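Local coordinates for mercuric reductase (PDB 4YWO), which probably catalyses the NADPH-dependent reduction of mercuric ion to elemental mercury, using FAD and a redox-active disulfide, at residues 183-186 and 187-190; 190-193 and 194-198; 217-220 and 221-225; 61-64 and 65-68. All coordinates share one frame; numbering follows the deposited sequence. Where two conformers were deposited one is given.

Contact 1. Residues 183-186 and 187-190. With FAD (flavin-adenine dinucleotide), chain B.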
loop_
_atom_site.group_PDB
_atom_site.type_symbol
_atom_site.label_atom_id
_atom_site.label_comp_id
_atom_site.label_asym_id
_atom_site.label_seq_id
_atom_site.Cartn_x
_atom_site.Cartn_y
_atom_site.Cartn_z
ATOM N N ARG A 183 -21.925 -1.921 -10.784
ATOM C CA ARG A 183 -20.588 -1.362 -10.858
ATOM C C ARG A 183 -20.079 -1.076 -9.432
ATOM O O ARG A 183 -20.588 -1.633 -8.450
ATOM C CB ARG A 183 -20.569 -0.129 -11.793
ATOM C CG ARG A 183 -21.012 -0.471 -13.217
ATOM C CD ARG A 183 -20.745 0.637 -14.234
ATOM N NE ARG A 183 -21.533 0.413 -15.466
ATOM C CZ ARG A 183 -21.056 0.039 -16.665
ATOM N NH1 ARG A 183 -19.769 -0.152 -16.892
ATOM N NH2 ARG A 183 -21.910 -0.136 -17.667
ATOM N N ALA A 184 -19.145 -0.160 -9.275
ATOM C CA ALA A 184 -18.413 0.016 -7.999
ATOM C C ALA A 184 -19.332 0.248 -6.832
ATOM O O ALA A 184 -19.176 -0.335 -5.772
ATOM C CB ALA A 184 -17.472 1.199 -8.080
ATOM N N LEU A 185 -20.282 1.183 -6.972
ATOM C CA LEU A 185 -21.104 1.570 -5.799
ATOM C C LEU A 185 -21.998 0.452 -5.437
ATOM O O LEU A 185 -22.211 0.164 -4.241
ATOM C CB LEU A 185 -21.943 2.801 -6.026
ATOM C CG LEU A 185 -21.050 4.071 -6.151
ATOM C CD1 LEU A 185 -21.968 5.326 -6.063
ATOM C CD2 LEU A 185 -19.856 4.246 -5.190
ATOM N N ALA A 186 -22.555 -0.303 -6.405
ATOM C CA ALA A 186 -23.298 -1.493 -6.015
ATOM C C ALA A 186 -22.517 -2.504 -5.213
ATOM O O ALA A 186 -23.031 -3.097 -4.248
ATOM C CB ALA A 186 -23.859 -2.176 -7.257
ATOM N N LEU A 187 -21.312 -2.778 -5.644
ATOM C CA LEU A 187 -20.429 -3.705 -4.939
ATOM C C LEU A 187 -20.138 -3.217 -3.507
ATOM O O LEU A 187 -20.175 -4.045 -2.562
ATOM C CB LEU A 187 -19.135 -4.022 -5.718
ATOM C CG LEU A 187 -19.319 -4.549 -7.107
ATOM C CD1 LEU A 187 -17.884 -4.761 -7.678
ATOM C CD2 LEU A 187 -20.099 -5.765 -7.257
ATOM N N GLU A 188 -19.754 -1.996 -3.379
ATOM C CA GLU A 188 -19.464 -1.466 -2.060
ATOM C C GLU A 188 -20.660 -1.508 -1.095
ATOM O O GLU A 188 -20.577 -1.969 -0.024
ATOM C CB GLU A 188 -18.904 -0.063 -2.154
ATOM C CG GLU A 188 -17.460 -0.000 -2.733
ATOM C CD GLU A 188 -16.868 1.406 -2.772
ATOM O OE1 GLU A 188 -17.607 2.373 -2.378
ATOM O OE2 GLU A 188 -15.657 1.597 -3.230
ATOM N N PHE A 189 -21.822 -1.013 -1.566
ATOM C CA PHE A 189 -22.997 -1.058 -0.667
ATOM C C PHE A 189 -23.468 -2.441 -0.426
ATOM O O PHE A 189 -23.984 -2.756 0.663
ATOM C CB PHE A 189 -24.155 -0.147 -1.241
ATOM C CG PHE A 189 -23.916 1.313 -1.022
ATOM C CD1 PHE A 189 -24.165 1.847 0.233
ATOM C CD2 PHE A 189 -23.590 2.182 -2.048
ATOM C CE1 PHE A 189 -23.903 3.135 0.534
ATOM C CE2 PHE A 189 -23.406 3.565 -1.748
ATOM C CZ PHE A 189 -23.504 3.997 -0.415
ATOM N N ALA A 190 -23.428 -3.345 -1.420
ATOM C CA ALA A 190 -23.811 -4.717 -1.172
ATOM C C ALA A 190 -22.937 -5.377 -0.129
ATOM O O ALA A 190 -23.457 -6.068 0.781
ATOM C CB ALA A 190 -23.837 -5.550 -2.419
HETATM P PA FAD B . -19.580 17.896 -6.527
HETATM O O1A FAD B . -18.712 17.761 -5.298
HETATM O O2A FAD B . -20.978 17.324 -6.527
HETATM O O5B FAD B . -19.675 19.458 -6.907
HETATM C C5B FAD B . -20.940 20.069 -7.146
HETATM C C4B FAD B . -21.235 21.076 -6.041
HETATM O O4B FAD B . -21.553 22.346 -6.617
HETATM C C3B FAD B . -22.419 20.637 -5.196
HETATM O O3B FAD B . -22.017 20.477 -3.832
HETATM C C2B FAD B . -23.452 21.740 -5.308
HETATM O O2B FAD B . -23.720 22.293 -4.016
HETATM C C1B FAD B . -22.848 22.800 -6.215
HETATM N N9A FAD B . -23.708 22.986 -7.410
HETATM C C8A FAD B . -24.144 22.008 -8.226
HETATM N N7A FAD B . -24.911 22.510 -9.227
HETATM C C5A FAD B . -24.975 23.844 -9.056
HETATM C C6A FAD B . -25.619 24.980 -9.756
HETATM N N6A FAD B . -26.368 24.785 -10.868
HETATM N N1A FAD B . -25.433 26.219 -9.247
HETATM C C2A FAD B . -24.691 26.426 -8.143
HETATM N N3A FAD B . -24.079 25.443 -7.459
HETATM C C4A FAD B . -24.180 24.152 -7.857
HETATM N N1 FAD B . -14.490 9.021 -5.492
HETATM C C2 FAD B . -13.271 8.568 -5.106
HETATM O O2 FAD B . -12.256 9.001 -5.693
HETATM N N3 FAD B . -13.109 7.670 -4.117
HETATM C C4 FAD B . -14.143 7.158 -3.440
HETATM O O4 FAD B . -13.960 6.325 -2.525
HETATM C C4X FAD B . -15.512 7.602 -3.800
HETATM N N5 FAD B . -16.609 7.133 -3.165
HETATM C C5X FAD B . -17.845 7.557 -3.517
HETATM C C6 FAD B . -18.959 7.061 -2.849
HETATM C C7 FAD B . -20.233 7.492 -3.204
HETATM C C7M FAD B . -21.438 6.952 -2.480
HETATM C C8 FAD B . -20.407 8.484 -4.298
HETATM C C8M FAD B . -21.787 8.948 -4.680
HETATM C C9 FAD B . -19.296 8.982 -4.968
HETATM C C9A FAD B . -18.023 8.552 -4.613
HETATM N N10 FAD B . -16.891 9.053 -5.287
HETATM C C10 FAD B . -15.621 8.590 -4.896
HETATM C "C1'" FAD B . -17.033 10.030 -6.368
HETATM C "C2'" FAD B . -16.679 11.418 -5.848
HETATM O "O2'" FAD B . -17.427 11.688 -4.658
HETATM C "C3'" FAD B . -16.982 12.487 -6.892
HETATM O "O3'" FAD B . -16.361 12.132 -8.132
HETATM C "C4'" FAD B . -16.473 13.850 -6.441
HETATM O "O4'" FAD B . -17.229 14.292 -5.308
HETATM C "C5'" FAD B . -16.592 14.876 -7.562
HETATM O "O5'" FAD B . -16.653 16.187 -7.003
HETATM P P FAD B . -17.181 17.426 -7.883
HETATM O O1P FAD B . -16.781 18.705 -7.186
HETATM O O2P FAD B . -16.777 17.193 -9.319
HETATM O O3P FAD B . -18.780 17.276 -7.779
#

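Contact 2. Residues 190-193 and 194-198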
loop_
_atom_site.group_PDB
_atom_site.type_symbol
_atom_site.label_atom_id
_atom_site.label_comp_id
_atom_site.label_asym_id
_atom_site.label_seq_id
_atom_site.Cartn_x
_atom_site.Cartn_y
_atom_site.Cartn_z
ATOM N N ALA A 190 -23.428 -3.345 -1.420
ATOM C CA ALA A 190 -23.811 -4.717 -1.172
ATOM C C ALA A 190 -22.937 -5.377 -0.129
ATOM O O ALA A 190 -23.457 -6.068 0.781
ATOM C CB ALA A 190 -23.837 -5.550 -2.419
ATOM N N GLN A 191 -21.626 -5.208 -0.175
ATOM C CA GLN A 191 -20.795 -5.766 0.827
ATOM C C GLN A 191 -21.041 -5.104 2.194
ATOM O O GLN A 191 -21.130 -5.782 3.175
ATOM C CB GLN A 191 -19.315 -5.637 0.467
ATOM C CG GLN A 191 -18.450 -6.206 1.573
ATOM C CD GLN A 191 -16.958 -6.299 1.132
ATOM O OE1 GLN A 191 -16.178 -5.447 1.621
ATOM N NE2 GLN A 191 -16.594 -7.455 0.702
ATOM N N MET A 192 -21.205 -3.790 2.249
ATOM C CA MET A 192 -21.464 -3.068 3.419
ATOM C C MET A 192 -22.720 -3.608 4.120
ATOM O O MET A 192 -22.640 -3.991 5.298
ATOM C CB MET A 192 -21.678 -1.588 3.128
ATOM C CG MET A 192 -21.930 -0.635 4.288
ATOM S SD MET A 192 -22.517 0.988 3.756
ATOM C CE MET A 192 -21.161 1.575 2.703
ATOM N N TYR A 193 -23.836 -3.734 3.366
ATOM C CA TYR A 193 -25.092 -4.145 4.037
ATOM C C TYR A 193 -25.100 -5.585 4.308
ATOM O O TYR A 193 -25.575 -6.017 5.381
ATOM C CB TYR A 193 -26.292 -3.680 3.157
ATOM C CG TYR A 193 -26.774 -2.281 3.511
ATOM C CD1 TYR A 193 -26.028 -1.117 3.280
ATOM C CD2 TYR A 193 -27.988 -2.087 4.213
ATOM C CE1 TYR A 193 -26.444 0.152 3.725
ATOM C CE2 TYR A 193 -28.409 -0.856 4.577
ATOM C CZ TYR A 193 -27.683 0.266 4.361
ATOM O OH TYR A 193 -28.101 1.478 4.787
ATOM N N SER A 194 -24.507 -6.426 3.462
ATOM C CA SER A 194 -24.428 -7.859 3.818
ATOM C C SER A 194 -23.651 -8.106 5.100
ATOM O O SER A 194 -24.027 -8.942 5.943
ATOM C CB SER A 194 -23.922 -8.674 2.654
ATOM O OG SER A 194 -22.591 -8.402 2.341
ATOM N N ARG A 195 -22.659 -7.286 5.358
ATOM C CA ARG A 195 -21.810 -7.383 6.579
ATOM C C ARG A 195 -22.516 -6.749 7.778
ATOM O O ARG A 195 -21.975 -6.603 8.867
ATOM C CB ARG A 195 -20.416 -6.796 6.307
ATOM C CG ARG A 195 -19.620 -7.647 5.378
ATOM C CD ARG A 195 -18.213 -7.057 5.200
ATOM N NE ARG A 195 -17.338 -7.993 4.485
ATOM C CZ ARG A 195 -15.978 -7.919 4.485
ATOM N NH1 ARG A 195 -15.392 -6.881 5.016
ATOM N NH2 ARG A 195 -15.333 -8.944 3.918
ATOM N N MET A 196 -23.710 -6.189 7.492
ATOM C CA MET A 196 -24.628 -5.739 8.610
ATOM C C MET A 196 -25.825 -6.643 8.809
ATOM O O MET A 196 -26.865 -6.145 9.326
ATOM C CB MET A 196 -24.997 -4.344 8.426
ATOM C CG MET A 196 -23.774 -3.507 8.432
ATOM S SD MET A 196 -24.083 -1.846 8.131
ATOM C CE MET A 196 -22.342 -1.230 8.091
ATOM N N LYS A 197 -25.725 -7.891 8.395
ATOM C CA LYS A 197 -26.739 -8.897 8.524
ATOM C C LYS A 197 -28.024 -8.570 7.735
ATOM O O LYS A 197 -29.136 -8.860 8.161
ATOM C CB LYS A 197 -27.081 -9.030 10.025
ATOM C CG LYS A 197 -27.262 -10.431 10.503
ATOM C CD LYS A 197 -27.823 -10.370 11.920
ATOM C CE LYS A 197 -27.969 -11.752 12.528
ATOM N NZ LYS A 197 -28.522 -12.735 11.572
ATOM N N VAL A 198 -27.894 -8.001 6.568
ATOM C CA VAL A 198 -28.990 -7.662 5.642
ATOM C C VAL A 198 -28.828 -8.658 4.505
ATOM O O VAL A 198 -27.704 -8.867 3.984
ATOM C CB VAL A 198 -28.930 -6.197 5.115
ATOM C CG1 VAL A 198 -29.977 -5.929 4.064
ATOM C CG2 VAL A 198 -28.989 -5.199 6.274
HETATM O O HOH W 1 -16.243 -4.226 4.493
#

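Contact 3. Residues 217-220 and 221-225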
loop_
_atom_site.group_PDB
_atom_site.type_symbol
_atom_site.label_atom_id
_atom_site.label_comp_id
_atom_site.label_asym_id
_atom_site.label_seq_id
_atom_site.Cartn_x
_atom_site.Cartn_y
_atom_site.Cartn_z
ATOM N N ALA A 217 -11.286 -9.273 -13.317
ATOM C CA ALA A 217 -11.916 -8.500 -12.244
ATOM C C ALA A 217 -13.405 -8.802 -12.089
ATOM O O ALA A 217 -13.927 -8.944 -10.979
ATOM C CB ALA A 217 -11.611 -7.027 -12.370
ATOM N N SER A 218 -14.118 -8.910 -13.239
ATOM C CA SER A 218 -15.549 -9.266 -13.170
ATOM C C SER A 218 -15.745 -10.624 -12.493
ATOM O O SER A 218 -16.700 -10.803 -11.702
ATOM C CB SER A 218 -16.101 -9.300 -14.594
ATOM O OG SER A 218 -16.067 -8.033 -15.205
ATOM N N VAL A 219 -14.890 -11.627 -12.810
ATOM C CA VAL A 219 -14.925 -12.915 -12.095
ATOM C C VAL A 219 -14.789 -12.820 -10.593
ATOM O O VAL A 219 -15.582 -13.382 -9.822
ATOM C CB VAL A 219 -13.902 -13.891 -12.664
ATOM C CG1 VAL A 219 -13.778 -15.143 -11.807
ATOM C CG2 VAL A 219 -14.185 -14.196 -14.126
ATOM N N GLU A 220 -13.734 -12.067 -10.182
ATOM C CA GLU A 220 -13.464 -11.878 -8.800
ATOM C C GLU A 220 -14.581 -11.138 -8.101
ATOM O O GLU A 220 -14.929 -11.471 -6.972
ATOM C CB GLU A 220 -12.131 -11.163 -8.507
ATOM C CG GLU A 220 -10.845 -11.831 -8.963
ATOM C CD GLU A 220 -10.493 -13.164 -8.461
ATOM O OE1 GLU A 220 -11.352 -13.892 -7.887
ATOM O OE2 GLU A 220 -9.272 -13.532 -8.621
ATOM N N ALA A 221 -15.196 -10.134 -8.779
ATOM C CA ALA A 221 -16.299 -9.315 -8.206
ATOM C C ALA A 221 -17.441 -10.248 -7.773
ATOM O O ALA A 221 -17.984 -10.145 -6.657
ATOM C CB ALA A 221 -16.740 -8.261 -9.158
ATOM N N ARG A 222 -17.801 -11.216 -8.654
ATOM C CA ARG A 222 -18.816 -12.151 -8.276
ATOM C C ARG A 222 -18.494 -12.988 -7.087
ATOM O O ARG A 222 -19.316 -13.201 -6.163
ATOM C CB ARG A 222 -19.262 -12.969 -9.524
ATOM C CG ARG A 222 -20.391 -13.845 -9.109
ATOM C CD ARG A 222 -20.794 -14.974 -10.050
ATOM N NE ARG A 222 -21.606 -14.436 -11.063
ATOM C CZ ARG A 222 -22.916 -14.378 -11.060
ATOM N NH1 ARG A 222 -23.658 -14.910 -10.085
ATOM N NH2 ARG A 222 -23.487 -13.907 -12.108
ATOM N N ARG A 223 -17.246 -13.494 -7.004
ATOM C CA ARG A 223 -16.788 -14.307 -5.912
ATOM C C ARG A 223 -16.789 -13.553 -4.596
ATOM O O ARG A 223 -17.187 -14.116 -3.541
ATOM C CB ARG A 223 -15.382 -14.796 -6.154
ATOM C CG ARG A 223 -15.331 -15.744 -7.297
ATOM C CD ARG A 223 -13.886 -16.135 -7.442
ATOM N NE ARG A 223 -13.724 -17.260 -8.375
ATOM C CZ ARG A 223 -12.658 -17.452 -9.085
ATOM N NH1 ARG A 223 -11.578 -16.681 -8.958
ATOM N NH2 ARG A 223 -12.619 -18.490 -9.944
ATOM N N ILE A 224 -16.377 -12.272 -4.672
ATOM C CA ILE A 224 -16.355 -11.400 -3.485
ATOM C C ILE A 224 -17.727 -11.227 -2.959
ATOM O O ILE A 224 -17.962 -11.367 -1.750
ATOM C CB ILE A 224 -15.638 -10.088 -3.762
ATOM C CG1 ILE A 224 -14.157 -10.413 -4.072
ATOM C CG2 ILE A 224 -15.730 -9.148 -2.533
ATOM C CD1 ILE A 224 -13.415 -9.265 -4.762
ATOM N N MET A 225 -18.662 -10.916 -3.835
ATOM C CA MET A 225 -20.046 -10.793 -3.381
ATOM C C MET A 225 -20.653 -12.065 -2.771
ATOM O O MET A 225 -21.245 -12.023 -1.674
ATOM C CB MET A 225 -20.892 -10.304 -4.505
ATOM C CG MET A 225 -20.624 -8.894 -5.048
ATOM S SD MET A 225 -20.841 -7.551 -3.844
ATOM C CE MET A 225 -19.148 -7.381 -3.214
#

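Contact 4. Residues 61-64 and 65-68. With FAD (flavin-adenine dinucleotide), chain B.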
loop_
_atom_site.group_PDB
_atom_site.type_symbol
_atom_site.label_atom_id
_atom_site.label_comp_id
_atom_site.label_asym_id
_atom_site.label_seq_id
_atom_site.Cartn_x
_atom_site.Cartn_y
_atom_site.Cartn_z
ATOM N N SER A 61 -18.800 6.524 3.067
ATOM C CA SER A 61 -18.894 5.170 2.508
ATOM C C SER A 61 -17.664 4.316 2.991
ATOM O O SER A 61 -17.828 3.158 3.483
ATOM C CB SER A 61 -19.108 5.107 1.052
ATOM O OG SER A 61 -18.083 5.706 0.359
ATOM N N LYS A 62 -16.509 4.928 2.953
ATOM C CA LYS A 62 -15.300 4.178 3.432
ATOM C C LYS A 62 -15.388 3.989 4.910
ATOM O O LYS A 62 -14.869 3.001 5.432
ATOM C CB LYS A 62 -14.018 4.855 2.905
ATOM C CG LYS A 62 -13.577 4.374 1.459
ATOM C CD LYS A 62 -14.695 4.096 0.382
ATOM C CE LYS A 62 -14.879 5.085 -0.601
ATOM N NZ LYS A 62 -16.032 4.561 -1.408
ATOM N N ARG A 63 -15.931 4.943 5.656
ATOM C CA ARG A 63 -16.060 4.717 7.080
ATOM C C ARG A 63 -16.945 3.528 7.357
ATOM O O ARG A 63 -16.624 2.676 8.209
ATOM C CB ARG A 63 -16.572 5.972 7.792
ATOM C CG ARG A 63 -16.891 5.769 9.270
ATOM C CD ARG A 63 -15.584 5.481 10.059
ATOM N NE ARG A 63 -15.865 5.608 11.456
ATOM C CZ ARG A 63 -14.954 5.436 12.385
ATOM N NH1 ARG A 63 -13.700 5.146 12.078
ATOM N NH2 ARG A 63 -15.351 5.486 13.665
ATOM N N MET A 64 -18.102 3.456 6.683
ATOM C CA MET A 64 -18.992 2.338 6.985
ATOM C C MET A 64 -18.405 0.988 6.509
ATOM O O MET A 64 -18.570 -0.057 7.153
ATOM C CB MET A 64 -20.325 2.506 6.346
ATOM C CG MET A 64 -21.125 3.678 6.861
ATOM S SD MET A 64 -21.171 3.795 8.685
ATOM C CE MET A 64 -21.788 2.293 9.174
ATOM N N LEU A 65 -17.610 0.983 5.438
ATOM C CA LEU A 65 -16.968 -0.260 5.020
ATOM C C LEU A 65 -15.894 -0.671 5.990
ATOM O O LEU A 65 -15.725 -1.885 6.202
ATOM C CB LEU A 65 -16.295 -0.102 3.586
ATOM C CG LEU A 65 -17.317 -0.085 2.446
ATOM C CD1 LEU A 65 -16.669 0.515 1.220
ATOM C CD2 LEU A 65 -17.729 -1.481 2.157
ATOM N N TYR A 66 -15.220 0.279 6.633
ATOM C CA TYR A 66 -14.193 0.004 7.688
ATOM C C TYR A 66 -14.868 -0.670 8.885
ATOM O O TYR A 66 -14.421 -1.734 9.367
ATOM C CB TYR A 66 -13.445 1.252 8.053
ATOM C CG TYR A 66 -12.646 1.093 9.328
ATOM C CD1 TYR A 66 -11.499 0.390 9.307
ATOM C CD2 TYR A 66 -13.086 1.665 10.527
ATOM C CE1 TYR A 66 -10.787 0.255 10.493
ATOM C CE2 TYR A 66 -12.378 1.523 11.695
ATOM C CZ TYR A 66 -11.288 0.763 11.661
ATOM O OH TYR A 66 -10.598 0.669 12.902
ATOM N N ILE A 67 -15.958 -0.053 9.302
ATOM C CA ILE A 67 -16.744 -0.619 10.461
ATOM C C ILE A 67 -17.213 -2.000 10.109
ATOM O O ILE A 67 -17.068 -2.957 10.927
ATOM C CB ILE A 67 -17.946 0.260 10.756
ATOM C CG1 ILE A 67 -17.416 1.519 11.350
ATOM C CG2 ILE A 67 -18.791 -0.439 11.847
ATOM C CD1 ILE A 67 -18.457 2.512 11.533
ATOM N N ALA A 68 -17.736 -2.213 8.909
ATOM C CA ALA A 68 -18.163 -3.507 8.456
ATOM C C ALA A 68 -16.997 -4.565 8.547
ATOM O O ALA A 68 -17.210 -5.723 8.913
ATOM C CB ALA A 68 -18.781 -3.519 7.132
HETATM P PA FAD B . -19.580 17.896 -6.527
HETATM O O1A FAD B . -18.712 17.761 -5.298
HETATM O O2A FAD B . -20.978 17.324 -6.527
HETATM O O5B FAD B . -19.675 19.458 -6.907
HETATM C C5B FAD B . -20.940 20.069 -7.146
HETATM C C4B FAD B . -21.235 21.076 -6.041
HETATM O O4B FAD B . -21.553 22.346 -6.617
HETATM C C3B FAD B . -22.419 20.637 -5.196
HETATM O O3B FAD B . -22.017 20.477 -3.832
HETATM C C2B FAD B . -23.452 21.740 -5.308
HETATM O O2B FAD B . -23.720 22.293 -4.016
HETATM C C1B FAD B . -22.848 22.800 -6.215
HETATM N N9A FAD B . -23.708 22.986 -7.410
HETATM C C8A FAD B . -24.144 22.008 -8.226
HETATM N N7A FAD B . -24.911 22.510 -9.227
HETATM C C5A FAD B . -24.975 23.844 -9.056
HETATM C C6A FAD B . -25.619 24.980 -9.756
HETATM N N6A FAD B . -26.368 24.785 -10.868
HETATM N N1A FAD B . -25.433 26.219 -9.247
HETATM C C2A FAD B . -24.691 26.426 -8.143
HETATM N N3A FAD B . -24.079 25.443 -7.459
HETATM C C4A FAD B . -24.180 24.152 -7.857
HETATM N N1 FAD B . -14.490 9.021 -5.492
HETATM C C2 FAD B . -13.271 8.568 -5.106
HETATM O O2 FAD B . -12.256 9.001 -5.693
HETATM N N3 FAD B . -13.109 7.670 -4.117
HETATM C C4 FAD B . -14.143 7.158 -3.440
HETATM O O4 FAD B . -13.960 6.325 -2.525
HETATM C C4X FAD B . -15.512 7.602 -3.800
HETATM N N5 FAD B . -16.609 7.133 -3.165
HETATM C C5X FAD B . -17.845 7.557 -3.517
HETATM C C6 FAD B . -18.959 7.061 -2.849
HETATM C C7 FAD B . -20.233 7.492 -3.204
HETATM C C7M FAD B . -21.438 6.952 -2.480
HETATM C C8 FAD B . -20.407 8.484 -4.298
HETATM C C8M FAD B . -21.787 8.948 -4.680
HETATM C C9 FAD B . -19.296 8.982 -4.968
HETATM C C9A FAD B . -18.023 8.552 -4.613
HETATM N N10 FAD B . -16.891 9.053 -5.287
HETATM C C10 FAD B . -15.621 8.590 -4.896
HETATM C "C1'" FAD B . -17.033 10.030 -6.368
HETATM C "C2'" FAD B . -16.679 11.418 -5.848
HETATM O "O2'" FAD B . -17.427 11.688 -4.658
HETATM C "C3'" FAD B . -16.982 12.487 -6.892
HETATM O "O3'" FAD B . -16.361 12.132 -8.132
HETATM C "C4'" FAD B . -16.473 13.850 -6.441
HETATM O "O4'" FAD B . -17.229 14.292 -5.308
HETATM C "C5'" FAD B . -16.592 14.876 -7.562
HETATM O "O5'" FAD B . -16.653 16.187 -7.003
HETATM P P FAD B . -17.181 17.426 -7.883
HETATM O O1P FAD B . -16.781 18.705 -7.186
HETATM O O2P FAD B . -16.777 17.193 -9.319
HETATM O O3P FAD B . -18.780 17.276 -7.779
#

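Contact 1. Residues 183-186 and 187-190
Leu185 and Phe189, one turn apart, make a local contact in the first turns of helix 184-194 and together meet the flavin. This helix links strands 176-180 and 199-203 in a beta-alpha-beta unit of the four-stranded parallel sheet, in the part of the fold that binds NADPH in related flavoenzymes. Arg183 is the N-cap: its carbonyl O takes the N-H of Leu187 at 3.1 Å in an almost straight bond (169°). Leu185 O likewise accepts from Phe189 N at 2.9 Å. That same oxygen lies at the edge of the Phe189 ring, 3.3 Å from CD2, because CG of Phe189 turns to the side of its own backbone N (chi1 -77°). Leu185 CB completes the pairing at 4.3 Å from Phe189 CD2. Both leucine methyls approach one face of the flavin's dimethylbenzene ring: CD2 lies over the ring, 3.8 Å from FAD C6, and CD1 over its C8 rim, 3.9 Å from the methyl carbon FAD C8M. Phe189 adds its edge, with CE2 4.0 Å from FAD C7M. On another side of the helix Leu187 faces Ala221 and Met225 of helix 215-227. Glu188 stretches out in an extended chain, its OE1 4.1 Å from Leu185 CD2; OE1 forms a salt bridge with Lys62 NZ and OE2 a hydrogen bond with the N-H of Phe346. The helix thus sets hydrocarbon against the apolar end of the isoalloxazine, while both oxygens of a buried carboxylate have polar partners.

Contact 2. Residues 190-193 and 194-198
Tyr193 O receives two N-H groups from opposite faces of its carbonyl plane, Met196 N at 2.8 Å and Val198 N at 3.3 Å, as helix 184-194 ends in the type I turn Ser194-Lys197. Before it, Ser194 N bonds regularly to Ala190 O at 2.9 Å. Gln191 and Arg195 run alongside each other: CG is anti to N in the first and to the carbonyl carbon in the second, and both extended chains end level, their amide and guanidinium planes stacked 6° apart with Gln191 OE1 over the guanidinium centre. A water lies 3.1 Å from Gln191 OE1 and is held weakly by Arg195 NH1; Gln348 N bonds to Gln191 OE1, and Asp228 forms a salt bridge with Arg195 NE. The ending is a Schellman motif with Lys197, at positive phi (64°), as C-prime residue: Lys197 N reaches Ser194 O at 3.2 Å, within the wider turn spanned by Val198 N and Tyr193 O. Val198 then folds back, its CG2 3.9 Å from CD2 of Tyr193. The Met196 sulfur sits above the Tyr193 ring in a distant Met-aromatic contact, 5.3 Å from the centroid and 9° off the normal. Its extended chain carries CE to 3.9 Å from Met192 CG.

Contact 3. Residues 217-220 and 221-225
Arg223 folds back along the helix onto Val219 and Glu220, one turn earlier. Its CB rests 3.5 Å from Glu220 O. CG, turned beside the residue's own backbone N (chi1 -67°), comes 3.5 Å from Val219 O, and the chain then runs extended, bringing CD to 3.4 Å from Glu220 OE1. CZ lies under the methyl CG1 of Val219, which stands 3.7 Å away over the centre of one guanidinium face. At the tip, NH1 donates to Glu220 OE1 at 3.0 Å, forming a salt bridge. The carboxylate and guanidinium planes are 61° apart, and the oxygen is approached from above the carboxylate plane, although it stays near the edge of the guanidinium. All this lies on helix 215-227, the connection between strands 199-203 and 231-233 in a beta-alpha-beta unit of the parallel sheet. Glu220 reaches the arginine through a bend at chi2 (-60°), and its side chain also packs on Phe390 and Val406 of the antiparallel sheet. Ala221 CB comes 3.4 Å from Ala217 O. Ile224 bonds through its N to Glu220 O at 2.8 Å, while its CG1 leans over the same oxygen.

Contact 4. Residues 61-64 and 65-68
Lys62 and Leu65 lie side by side on helix 58-78, which begins at Cys58 of the redox-active disulfide Cys53-Cys58, a pairing characteristic of this disulfide oxidoreductase family. They point the same way, with Lys62 CD 4.2 Å from Leu65 CD1. Bends at chi2 and chi3 turn the lysine chain toward the flavin, and NZ donates a hydrogen bond of 3.2 Å to FAD N5, although the fine position of the lysine end beside the flavin carbonyl O4 is doubtful. A second bond from the same nitrogen goes to Ser61 OG at 2.9 Å, so the preceding residue, along with Glu188, helps to hold this nitrogen. Ser61 OG is in turn hydrogen-bonded to Gly57 O and touches the flavin at FAD C6. Arg63 takes another side of the helix. Its CG lies opposite the backbone N (chi1 173°), and the guanidinium runs beside the Tyr66 ring with the two planes 23° apart; NH1 approaches the ring obliquely, 3.9 Å from Tyr66 CD2. NH1 also bonds to Ile383 O and Asn385 OD1 of the second subunit, tying this helix to the other half of the homodimer. Ile67 crosses the arginine at a slant, its CD1 4.0 Å from Arg63 NE. Met64 runs next to Ile67 instead, and also packs on Phe89 and Lys92 of helix 87-110. Regular helical backbone bonds join all eight residues. Met64 CE lies 4.1 Å from Ile67 CD1.

In the fold
Along the chain the order is contact 4, contact 1, contact 2, contact 3. Contacts 1 and 2 follow each other on helix 184-194, sharing Ala190, with centres 11 Å apart. On one side of that helix lies contact 4, where Met64 meets Met192 and Met196, and Ala68 meets Arg195; on another lies contact 3, whose Met225 packs on Ala190 and Gln191. Contacts 3 and 4 do not touch, their nearest atoms being about 8 Å apart. Helix 184-194 therefore stands between a flavin-binding helix and the neighbouring crossover helix of the four-stranded parallel sheet. Contacts 1 and 4 both reach FAD, bringing two distant parts of the sequence to one isoalloxazine.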